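PDB 3C9H: ABC transporter, substrate binding protein from Agrobacterium tumefaciens, which probably captures a solute in the periplasm and delivers it to the membrane components of an ABC importer. Local coordinates for residues K86-V100 and M261-P274. Sequence-based numbering, arbitrary orientation.
With CIT (citric acid), chain D.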
loop_
_atom_site.group_PDB
_atom_site.type_symbol
_atom_site.label_atom_id
_atom_site.label_comp_id
_atom_site.label_asym_id
_atom_site.label_seq_id
_atom_site.Cartn_x
_atom_site.Cartn_y
_atom_site.Cartn_z
ATOM N N LYS A 86 17.261 -14.110 14.113
ATOM C CA LYS A 86 16.549 -14.333 12.880
ATOM C C LYS A 86 15.332 -13.390 12.767
ATOM O O LYS A 86 14.887 -12.760 13.737
ATOM C CB LYS A 86 16.231 -15.832 12.698
ATOM C CG LYS A 86 17.545 -16.705 12.485
ATOM C CD LYS A 86 18.273 -16.376 11.153
ATOM C CE LYS A 86 19.757 -16.718 11.104
ATOM N NZ LYS A 86 20.486 -15.805 10.131
ATOM N N THR A 87 14.826 -13.257 11.554
ATOM C CA THR A 87 13.715 -12.359 11.286
ATOM C C THR A 87 12.751 -13.080 10.337
ATOM O O THR A 87 12.870 -14.282 10.126
ATOM C CB THR A 87 14.239 -10.964 10.770
ATOM O OG1 THR A 87 13.204 -9.977 10.830
ATOM C CG2 THR A 87 14.789 -11.013 9.335
ATOM N N ALA A 88 11.800 -12.350 9.775
ATOM C CA ALA A 88 10.811 -12.924 8.852
ATOM C C ALA A 88 11.489 -13.578 7.649
ATOM O O ALA A 88 12.613 -13.219 7.259
ATOM C CB ALA A 88 9.848 -11.830 8.367
ATOM N N ASP A 89 10.777 -14.519 7.042
ATOM C CA ASP A 89 11.231 -15.170 5.834
ATOM C C ASP A 89 10.816 -14.390 4.568
ATOM O O ASP A 89 11.413 -14.582 3.495
ATOM C CB ASP A 89 10.657 -16.578 5.799
ATOM C CG ASP A 89 11.029 -17.389 7.042
ATOM O OD1 ASP A 89 12.184 -17.275 7.467
ATOM O OD2 ASP A 89 10.182 -18.107 7.609
ATOM N N PHE A 90 9.771 -13.567 4.706
ATOM C CA PHE A 90 9.202 -12.728 3.641
ATOM C C PHE A 90 8.660 -11.430 4.239
ATOM O O PHE A 90 7.934 -11.454 5.250
ATOM C CB PHE A 90 8.089 -13.483 2.892
ATOM C CG PHE A 90 7.624 -12.799 1.625
ATOM C CD1 PHE A 90 8.484 -12.573 0.565
ATOM C CD2 PHE A 90 6.325 -12.390 1.495
ATOM C CE1 PHE A 90 8.023 -11.924 -0.591
ATOM C CE2 PHE A 90 5.863 -11.756 0.342
ATOM C CZ PHE A 90 6.730 -11.524 -0.698
ATOM N N ALA A 91 9.045 -10.299 3.635
ATOM C CA ALA A 91 8.577 -8.993 4.015
ATOM C C ALA A 91 7.806 -8.447 2.843
ATOM O O ALA A 91 8.317 -8.403 1.716
ATOM C CB ALA A 91 9.747 -8.059 4.365
ATOM N N PHE A 92 6.590 -8.013 3.091
ATOM C CA PHE A 92 5.688 -7.548 2.030
ATOM C C PHE A 92 5.040 -6.234 2.457
ATOM O O PHE A 92 4.236 -6.206 3.413
ATOM C CB PHE A 92 4.654 -8.645 1.776
ATOM C CG PHE A 92 3.750 -8.391 0.570
ATOM C CD1 PHE A 92 4.286 -8.168 -0.671
ATOM C CD2 PHE A 92 2.363 -8.466 0.697
ATOM C CE1 PHE A 92 3.480 -7.959 -1.773
ATOM C CE2 PHE A 92 1.552 -8.272 -0.413
ATOM C CZ PHE A 92 2.134 -8.013 -1.645
ATOM N N SER A 93 5.383 -5.141 1.763
ATOM C CA SER A 93 5.061 -3.798 2.217
ATOM C C SER A 93 4.745 -2.841 1.086
ATOM O O SER A 93 5.398 -2.858 0.031
ATOM C CB SER A 93 6.244 -3.244 3.001
ATOM O OG SER A 93 6.005 -1.926 3.437
ATOM N N SER A 94 3.760 -1.994 1.351
ATOM C CA SER A 94 3.360 -0.929 0.478
ATOM C C SER A 94 4.252 0.307 0.660
ATOM O O SER A 94 4.149 1.255 -0.127
ATOM C CB SER A 94 1.901 -0.575 0.699
ATOM O OG SER A 94 1.646 -0.351 2.066
ATOM N N ALA A 95 5.110 0.301 1.683
ATOM C CA ALA A 95 6.067 1.392 1.868
ATOM C C ALA A 95 7.321 1.127 0.992
ATOM O O ALA A 95 8.353 0.635 1.448
ATOM C CB ALA A 95 6.392 1.643 3.334
ATOM N N MET A 96 7.201 1.490 -0.284
ATOM C CA MET A 96 8.129 1.062 -1.323
ATOM C C MET A 96 9.532 1.533 -0.974
ATOM O O MET A 96 10.510 0.810 -1.126
ATOM C CB MET A 96 7.740 1.645 -2.680
ATOM C CG MET A 96 6.337 1.292 -3.238
ATOM S SD MET A 96 5.947 2.013 -4.851
ATOM C CE MET A 96 7.107 1.132 -5.883
ATOM N N ASP A 97 9.602 2.766 -0.525
ATOM C CA ASP A 97 10.847 3.387 -0.133
ATOM C C ASP A 97 11.573 2.665 1.008
ATOM O O ASP A 97 12.791 2.452 0.940
ATOM C CB ASP A 97 10.626 4.876 0.151
ATOM C CG ASP A 97 9.620 5.154 1.273
ATOM O OD1 ASP A 97 8.666 4.371 1.487
ATOM O OD2 ASP A 97 9.759 6.226 1.899
ATOM N N LEU A 98 10.830 2.214 2.011
ATOM C CA LEU A 98 11.423 1.509 3.141
ATOM C C LEU A 98 11.916 0.137 2.714
ATOM O O LEU A 98 12.902 -0.357 3.249
ATOM C CB LEU A 98 10.409 1.365 4.299
ATOM C CG LEU A 98 9.952 2.707 4.905
ATOM C CD1 LEU A 98 9.003 2.511 6.064
ATOM C CD2 LEU A 98 11.174 3.604 5.293
ATOM N N GLN A 99 11.216 -0.485 1.761
ATOM C CA GLN A 99 11.633 -1.782 1.248
ATOM C C GLN A 99 12.900 -1.683 0.414
ATOM O O GLN A 99 13.787 -2.510 0.524
ATOM C CB GLN A 99 10.507 -2.434 0.458
ATOM C CG GLN A 99 9.348 -2.887 1.355
ATOM C CD GLN A 99 9.664 -4.168 2.120
ATOM O OE1 GLN A 99 10.308 -4.129 3.175
ATOM N NE2 GLN A 99 9.191 -5.315 1.600
ATOM N N VAL A 100 12.979 -0.667 -0.421
ATOM C CA VAL A 100 14.192 -0.430 -1.212
ATOM C C VAL A 100 15.349 -0.043 -0.281
ATOM O O VAL A 100 16.459 -0.525 -0.456
ATOM C CB VAL A 100 13.954 0.608 -2.328
ATOM C CG1 VAL A 100 15.316 1.040 -3.019
ATOM C CG2 VAL A 100 12.991 0.022 -3.365
ATOM N N MET A 261 0.977 2.968 -6.238
ATOM C CA MET A 261 2.054 2.269 -5.548
ATOM C C MET A 261 2.010 0.820 -5.925
ATOM O O MET A 261 1.034 0.338 -6.500
ATOM C CB MET A 261 1.965 2.427 -4.021
ATOM C CG MET A 261 0.852 1.643 -3.321
ATOM S SD MET A 261 1.036 -0.156 -2.989
ATOM C CE MET A 261 2.733 -0.138 -2.533
ATOM N N SER A 262 3.072 0.122 -5.559
ATOM C CA SER A 262 3.170 -1.303 -5.821
ATOM C C SER A 262 3.710 -1.934 -4.560
ATOM O O SER A 262 4.731 -1.479 -4.063
ATOM C CB SER A 262 4.157 -1.552 -6.956
ATOM O OG SER A 262 3.721 -1.007 -8.193
ATOM N N ARG A 263 3.053 -2.973 -4.033
ATOM C CA ARG A 263 3.575 -3.674 -2.862
ATOM C C ARG A 263 4.889 -4.372 -3.248
ATOM O O ARG A 263 4.988 -5.022 -4.302
ATOM C CB ARG A 263 2.565 -4.710 -2.353
ATOM C CG ARG A 263 1.342 -4.077 -1.758
ATOM C CD ARG A 263 0.296 -5.073 -1.340
ATOM N NE ARG A 263 -0.930 -4.319 -1.186
ATOM C CZ ARG A 263 -1.321 -3.717 -0.076
ATOM N NH1 ARG A 263 -0.681 -3.880 1.076
ATOM N NH2 ARG A 263 -2.415 -2.977 -0.125
ATOM N N ILE A 264 5.889 -4.232 -2.400
ATOM C CA ILE A 264 7.216 -4.789 -2.653
ATOM C C ILE A 264 7.493 -5.956 -1.724
ATOM O O ILE A 264 7.331 -5.850 -0.500
ATOM C CB ILE A 264 8.309 -3.699 -2.500
ATOM C CG1 ILE A 264 8.238 -2.675 -3.646
ATOM C CG2 ILE A 264 9.738 -4.317 -2.436
ATOM C CD1 ILE A 264 9.346 -1.594 -3.497
ATOM N N GLY A 265 7.855 -7.084 -2.326
ATOM C CA GLY A 265 8.248 -8.266 -1.616
ATOM C C GLY A 265 9.740 -8.511 -1.699
ATOM O O GLY A 265 10.363 -8.296 -2.724
ATOM N N LEU A 266 10.293 -8.981 -0.593
ATOM C CA LEU A 266 11.722 -9.368 -0.496
ATOM C C LEU A 266 11.891 -10.403 0.619
ATOM O O LEU A 266 11.034 -10.521 1.476
ATOM C CB LEU A 266 12.606 -8.146 -0.244
ATOM C CG LEU A 266 12.401 -7.343 1.053
ATOM C CD1 LEU A 266 13.106 -8.033 2.229
ATOM C CD2 LEU A 266 12.888 -5.848 0.908
ATOM N N VAL A 267 12.988 -11.162 0.551
ATOM C CA VAL A 267 13.378 -12.131 1.551
ATOM C C VAL A 267 14.501 -11.498 2.345
ATOM O O VAL A 267 15.532 -11.155 1.768
ATOM C CB VAL A 267 13.910 -13.432 0.898
ATOM C CG1 VAL A 267 14.514 -14.364 1.959
ATOM C CG2 VAL A 267 12.795 -14.109 0.096
ATOM N N PRO A 268 14.282 -11.289 3.648
ATOM C CA PRO A 268 15.306 -10.750 4.515
ATOM C C PRO A 268 16.591 -11.618 4.560
ATOM O O PRO A 268 16.542 -12.846 4.509
ATOM C CB PRO A 268 14.611 -10.702 5.892
ATOM C CG PRO A 268 13.124 -10.576 5.554
ATOM C CD PRO A 268 13.012 -11.508 4.372
ATOM N N GLU A 269 17.731 -10.948 4.633
ATOM C CA GLU A 269 19.025 -11.580 4.836
ATOM C C GLU A 269 19.039 -12.535 6.041
ATOM O O GLU A 269 19.654 -13.611 5.973
ATOM C CB GLU A 269 20.077 -10.489 5.025
ATOM C CG GLU A 269 21.494 -10.991 5.047
ATOM C CD GLU A 269 21.980 -11.370 6.430
ATOM O OE1 GLU A 269 21.298 -11.029 7.433
ATOM O OE2 GLU A 269 23.070 -11.995 6.525
ATOM N N ALA A 270 18.345 -12.152 7.121
ATOM C CA ALA A 270 18.331 -12.918 8.386
ATOM C C ALA A 270 17.125 -13.848 8.536
ATOM O O ALA A 270 16.798 -14.303 9.641
ATOM C CB ALA A 270 18.388 -11.980 9.547
ATOM N N ALA A 271 16.465 -14.139 7.428
ATOM C CA ALA A 271 15.394 -15.123 7.395
ATOM C C ALA A 271 15.858 -16.420 8.038
ATOM O O ALA A 271 16.976 -16.869 7.780
ATOM C CB ALA A 271 14.974 -15.387 5.957
ATOM N N ALA A 272 14.995 -17.014 8.868
ATOM C CA ALA A 272 15.277 -18.323 9.420
ATOM C C ALA A 272 15.095 -19.378 8.336
ATOM O O ALA A 272 15.799 -20.381 8.301
ATOM C CB ALA A 272 14.375 -18.593 10.614
ATOM N N ASN A 273 14.138 -19.143 7.443
ATOM C CA ASN A 273 13.841 -20.069 6.368
ATOM C C ASN A 273 13.731 -19.345 5.029
ATOM O O ASN A 273 12.649 -19.216 4.483
ATOM C CB ASN A 273 12.555 -20.829 6.709
ATOM C CG ASN A 273 12.809 -21.982 7.667
ATOM O OD1 ASN A 273 13.246 -23.059 7.238
ATOM N ND2 ASN A 273 12.554 -21.768 8.951
ATOM N N PRO A 274 14.871 -18.894 4.488
ATOM C CA PRO A 274 14.830 -18.122 3.258
ATOM C C PRO A 274 14.238 -18.908 2.096
ATOM O O PRO A 274 13.624 -18.328 1.204
ATOM C CB PRO A 274 16.303 -17.757 3.010
ATOM C CG PRO A 274 17.109 -18.722 3.801
ATOM C CD PRO A 274 16.251 -19.081 4.989
HETATM C C1 CIT D . -1.303 -1.266 3.722
HETATM O O1 CIT D . -0.520 -1.829 2.906
HETATM O O2 CIT D . -2.412 -1.777 3.985
HETATM C C2 CIT D . -0.936 0.049 4.356
HETATM C C3 CIT D . -1.400 0.186 5.819
HETATM O O7 CIT D . -1.013 -1.000 6.576
HETATM C C4 CIT D . -0.758 1.401 6.481
HETATM C C5 CIT D . 0.727 1.284 6.609
HETATM O O3 CIT D . 1.492 2.251 6.291
HETATM O O4 CIT D . 1.151 0.226 7.096
HETATM C C6 CIT D . -2.925 0.349 5.929
HETATM O O5 CIT D . -3.643 -0.464 6.572
HETATM O O6 CIT D . -3.501 1.287 5.365
HETATM O O HOH W 1 10.644 -19.640 9.540
HETATM O O HOH W 2 1.895 -5.108 1.666
#
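Phe92 and Arg263 meet at the cleft end of an antiparallel strand pair in this periplasmic binding protein fold, where 90-93 finishes and 264-268 begins. Arg263 lays its aliphatic part across the end of the Phe92 ring, CB lying 3.4 Å from Phe92 CZ, with ring and guanidinium planes 43° apart. A long arginine suits the spot: its carbons pack on the aromatic while the extended chain carries NH1 to O1 of a citrate, probably from the crystallisation liquor, at 2.8 Å. Ser94 OG binds the same O1, and Glu135 forms a salt bridge with Arg263 NE, which should steady the guanidinium beside the pocket. Gly265, paired with Phe92 on the partner strand, has no side chain, and the Phe90 ring comes in over it, Phe90 CZ 3.7 Å from Gly265 CA.

On the other face, Ile264 meets the helix starting at Met96; its CD1 reaches Met96 CB, and its CG2 rests 3.5 Å from Gln99 CB. In Gln99 a bend at chi2 (-76°) turns the amide along the strand pair, and its NE2 donates to Ile264 O at 2.9 Å, nearly in the amide plane. Ser93 N reaches that oxygen from the opposite face of the carbonyl plane, giving it two donors.

Farther along, Thr87 CG2 presses tightly on Pro268 CB, methyl against ring. Asp89, a short acid with two acceptors, joins neighbouring backbones: OD2 accepts from Val37 N of strand 35-40, and just beyond the Pro268-Ala271 turn, at the N-cap residue of helix 274-285, Asn273 N donates to Asp89 OD1 at 2.7 Å, 48° out of the carboxylate plane.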